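Local coordinates for F5/8 type C domain protein (Clostridium perfringens, PDB 7JRM) that probably binds carbohydrate through a calcium-containing module of a bacterial glycopeptidase directed at mucin glycoproteins, at residues 26-31 against 73-78; 114-117 against 121-124. All blocks are in the same frame, centred on the assembly; numbering follows the deposited sequence.

Interaction 1. Residues 26-31 against 73-78; sequences KGITAT and CSRTIA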
# COMPACT_ATOMS: atom_id res chain seq x y z
N LYS A 26 27.74 -0.01 -8.15
CA LYS A 26 27.50 0.03 -9.59
C LYS A 26 28.52 0.94 -10.25
O LYS A 26 28.64 2.12 -9.90
CB LYS A 26 26.08 0.51 -9.87
CG LYS A 26 25.80 0.80 -11.33
CD LYS A 26 26.03 -0.43 -12.20
CE LYS A 26 25.13 -0.43 -13.42
NZ LYS A 26 25.13 -1.74 -14.11
N GLY A 27 29.26 0.40 -11.22
CA GLY A 27 30.24 1.17 -11.95
C GLY A 27 31.60 1.29 -11.30
O GLY A 27 32.45 2.02 -11.82
N ILE A 28 31.83 0.60 -10.19
CA ILE A 28 33.11 0.66 -9.49
C ILE A 28 34.00 -0.48 -9.98
O ILE A 28 33.60 -1.65 -9.96
CB ILE A 28 32.91 0.58 -7.97
CG1 ILE A 28 32.06 1.75 -7.48
CG2 ILE A 28 34.26 0.56 -7.25
CD1 ILE A 28 32.69 3.11 -7.71
N THR A 29 35.20 -0.13 -10.44
CA THR A 29 36.16 -1.11 -10.92
C THR A 29 37.52 -0.84 -10.28
O THR A 29 37.84 0.29 -9.92
CB THR A 29 36.30 -1.07 -12.46
OG1 THR A 29 36.60 0.27 -12.88
CG2 THR A 29 35.01 -1.53 -13.12
N ALA A 30 38.31 -1.91 -10.15
CA ALA A 30 39.64 -1.81 -9.55
C ALA A 30 40.55 -2.82 -10.22
O ALA A 30 40.31 -4.03 -10.13
CB ALA A 30 39.59 -2.05 -8.04
N THR A 31 41.59 -2.32 -10.90
CA THR A 31 42.54 -3.17 -11.60
C THR A 31 43.95 -2.85 -11.14
O THR A 31 44.26 -1.71 -10.78
CB THR A 31 42.44 -2.99 -13.13
OG1 THR A 31 42.79 -1.64 -13.47
CG2 THR A 31 41.03 -3.29 -13.62
N CYS A 73 39.19 6.40 -4.50
CA CYS A 73 38.45 7.19 -5.48
C CYS A 73 37.11 7.58 -4.86
O CYS A 73 36.64 6.95 -3.91
CB CYS A 73 38.24 6.43 -6.79
SG CYS A 73 36.81 5.33 -6.81
N SER A 74 36.51 8.63 -5.41
CA SER A 74 35.26 9.16 -4.88
C SER A 74 34.30 9.47 -6.02
O SER A 74 34.71 9.86 -7.12
CB SER A 74 35.50 10.42 -4.05
OG SER A 74 34.29 11.12 -3.82
N ARG A 75 33.01 9.28 -5.75
CA ARG A 75 31.97 9.58 -6.72
C ARG A 75 30.68 9.88 -5.97
O ARG A 75 30.49 9.46 -4.82
CB ARG A 75 31.76 8.43 -7.72
CG ARG A 75 31.40 7.10 -7.08
CD ARG A 75 29.90 6.85 -7.12
NE ARG A 75 29.56 5.45 -6.87
CZ ARG A 75 29.40 4.53 -7.81
NH1 ARG A 75 29.56 4.86 -9.09
NH2 ARG A 75 29.09 3.29 -7.49
N THR A 76 29.79 10.62 -6.63
CA THR A 76 28.51 11.00 -6.04
C THR A 76 27.38 10.18 -6.64
O THR A 76 27.43 9.77 -7.81
CB THR A 76 28.23 12.49 -6.26
OG1 THR A 76 28.17 12.77 -7.67
CG2 THR A 76 29.33 13.34 -5.63
N ILE A 77 26.36 9.93 -5.83
CA ILE A 77 25.18 9.18 -6.24
C ILE A 77 23.95 10.01 -5.90
O ILE A 77 23.68 10.27 -4.72
CB ILE A 77 25.10 7.79 -5.57
CG1 ILE A 77 26.30 6.93 -5.99
CG2 ILE A 77 23.79 7.10 -5.92
CD1 ILE A 77 26.23 5.51 -5.48
N ALA A 78 23.20 10.41 -6.92
CA ALA A 78 22.03 11.25 -6.74
C ALA A 78 20.76 10.42 -6.85
O ALA A 78 20.64 9.55 -7.72
CB ALA A 78 22.00 12.38 -7.78

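Interaction 2. Residues 114-117 against 121-124; sequences LLNE and VETF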
# COMPACT_ATOMS: atom_id res chain seq x y z
N LEU A 114 22.93 5.32 -30.67
CA LEU A 114 24.28 5.20 -30.13
C LEU A 114 24.64 3.73 -30.00
O LEU A 114 23.81 2.84 -30.21
CB LEU A 114 24.41 5.91 -28.77
CG LEU A 114 24.20 7.42 -28.77
CD1 LEU A 114 24.42 7.99 -27.38
CD2 LEU A 114 25.11 8.09 -29.78
N LEU A 115 25.90 3.48 -29.66
CA LEU A 115 26.42 2.12 -29.54
C LEU A 115 26.47 1.70 -28.08
O LEU A 115 26.89 2.48 -27.21
CB LEU A 115 27.82 2.02 -30.16
CG LEU A 115 28.45 0.63 -30.22
CD1 LEU A 115 27.77 -0.22 -31.29
CD2 LEU A 115 29.94 0.73 -30.48
N ASN A 116 26.04 0.47 -27.81
CA ASN A 116 26.06 -0.08 -26.47
C ASN A 116 27.37 -0.82 -26.22
O ASN A 116 28.20 -1.01 -27.11
CB ASN A 116 24.87 -1.01 -26.25
CG ASN A 116 23.56 -0.26 -26.11
OD1 ASN A 116 23.51 0.80 -25.49
ND2 ASN A 116 22.50 -0.81 -26.68
N GLU A 117 27.55 -1.26 -24.96
CA GLU A 117 28.77 -1.97 -24.60
C GLU A 117 28.86 -3.32 -25.30
O GLU A 117 29.97 -3.78 -25.62
CB GLU A 117 28.84 -2.15 -23.08
CG GLU A 117 30.26 -2.31 -22.55
CD GLU A 117 31.09 -1.06 -22.73
OE1 GLU A 117 30.56 0.05 -22.50
OE2 GLU A 117 32.28 -1.19 -23.09
N VAL A 121 22.93 -1.56 -30.89
CA VAL A 121 22.60 -0.15 -31.10
C VAL A 121 21.44 0.22 -30.18
O VAL A 121 20.43 -0.49 -30.12
CB VAL A 121 22.24 0.12 -32.57
CG1 VAL A 121 21.69 1.53 -32.74
CG2 VAL A 121 23.46 -0.10 -33.46
N GLU A 122 21.59 1.33 -29.47
CA GLU A 122 20.55 1.86 -28.60
C GLU A 122 19.85 3.01 -29.31
O GLU A 122 20.50 4.01 -29.67
CB GLU A 122 21.13 2.32 -27.26
CG GLU A 122 20.07 2.66 -26.22
CD GLU A 122 19.50 1.44 -25.55
OE1 GLU A 122 20.12 0.36 -25.63
OE2 GLU A 122 18.41 1.55 -24.93
N THR A 123 18.54 2.88 -29.51
CA THR A 123 17.74 3.90 -30.17
C THR A 123 16.99 4.71 -29.13
O THR A 123 16.27 4.14 -28.30
CB THR A 123 16.77 3.27 -31.17
OG1 THR A 123 17.46 2.32 -31.98
CG2 THR A 123 16.14 4.34 -32.05
N PHE A 124 17.14 6.03 -29.18
CA PHE A 124 16.52 6.93 -28.22
C PHE A 124 15.40 7.72 -28.89
O PHE A 124 15.53 8.14 -30.04
CB PHE A 124 17.54 7.91 -27.63
CG PHE A 124 18.63 7.24 -26.84
CD1 PHE A 124 19.74 6.72 -27.47
CD2 PHE A 124 18.54 7.15 -25.46
CE1 PHE A 124 20.75 6.11 -26.74
CE2 PHE A 124 19.54 6.54 -24.72
CZ PHE A 124 20.65 6.02 -25.37

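Interaction 1. Residues 26-31 against 73-78
The carbonyl oxygen of Lys26 is gripped by both terminal nitrogens of one guanidinium group: Arg75 NH2 lies 2.7 Å from Lys26 O and Arg75 NH1 3.0 Å from the same Lys26 O. The arginine thus meets the carbonyl end-on, with two N-H groups sharing one acceptor. That oxygen sits within a few degrees of the guanidinium plane, yet the two donors reach it differently. NH1 comes in nearly along the C=O axis, with a C=O...N angle of 168°, whereas NH2 stands above the carbonyl plane. Neither bond is quite straight, as expected when two N-H groups converge on one acceptor.

Ile28 supplies the apolar half of the contact. Its CD1 rests over the centre of one guanidinium face, 3.6 Å from Arg75 CZ, and its CG1 comes to 3.3 Å from Arg75 NH2. With CG1 beside the backbone N (chi1 -60°), the longer branch of the isoleucine reaches over the flat group. Arg75 itself rises from strand 70-79 with CG lodged between its backbone N and carbonyl carbon, and the bend at chi2 (98°) carries the guanidinium across to the segment that leads into strand 29-32.

Within this Ig-like domain the contact joins two sheets, since strand 70-79 belongs to the one that also holds strands 14-16 and 55-64, while strand 29-32 pairs with 8-10. The arginine has further partners: NE bonds to Tyr61 OH, NH2 also to Leu24 O, and NH1 also to Glu12 O. A buried cation is thus satisfied by neutral oxygens, with its rotation fixed from several directions; its delocalised positive charge would be expected to polarise the Lys26 carbonyl.

Interaction 2. Residues 114-117 against 121-124
The side-chain amide of Asn116 and the carboxylate of Glu122 meet with their planes 60° apart, and the Phe124 ring approaches Leu114 obliquely on the same side of the hairpin. Asn116 ND2 donates to Glu122 OE1 (2.9 Å), which accepts through its anti lone pair, turned away from the other carboxylate oxygen; the acceptor is somewhat tilted from the amide plane. Glu122 CB also packs alongside the amide, off its plane, 3.3 Å from Asn116 OD1. A bend at chi2 (80°) folds the Glu122 chain back so that its carboxylate comes within reach of ND2. The amide is held at both ends, for OD1 accepts from Lys187 NZ and ND2 also donates to Ser120 OG.

This is a two-stranded antiparallel beta hairpin in the NPCBM/NEW2 domain, strand 112-115 returning as 121-124. Leu114 and Glu122 form a hydrogen-bonded pair: Leu114 N lies 2.9 Å from Glu122 O, and Glu122 N lies 2.8 Å from Leu114 O. A CA-H...O contact, 3.3 Å from Val121 CA to Leu114 O, lies beside these bonds, and the next pair, Leu115 with Val121, is non-hydrogen-bonded.

On the face of the hairpin that carries Leu114 and Glu122, Leu114 CD1 touches Phe124 CE1 at 4.2 Å, the two side chains crossing at about a right angle. Both also rest on Ala219 of strand 215-224, and the Phe124 ring meets that of Trp149 with the planes inclined by about 40°.

Interaction 1 closes before interaction 2 opens along the chain, and each belongs to a different domain: 26-31 with 73-78 to the Ig-like domain, 114-117 with 121-124 to the NPCBM/NEW2 domain that follows. Their centres are 23 Å apart and their nearest atoms about 10 Å, so they do not touch; both lie on the same side of the centre of this elongated chain. They share no sheet. The first ties two sheets of one domain together between segments separated by 41 residues, about half of them in strands, whereas the second stays within a local hairpin. Each contact is thus made inside its own domain, the second in the module that, by its family, probably recognises carbohydrate.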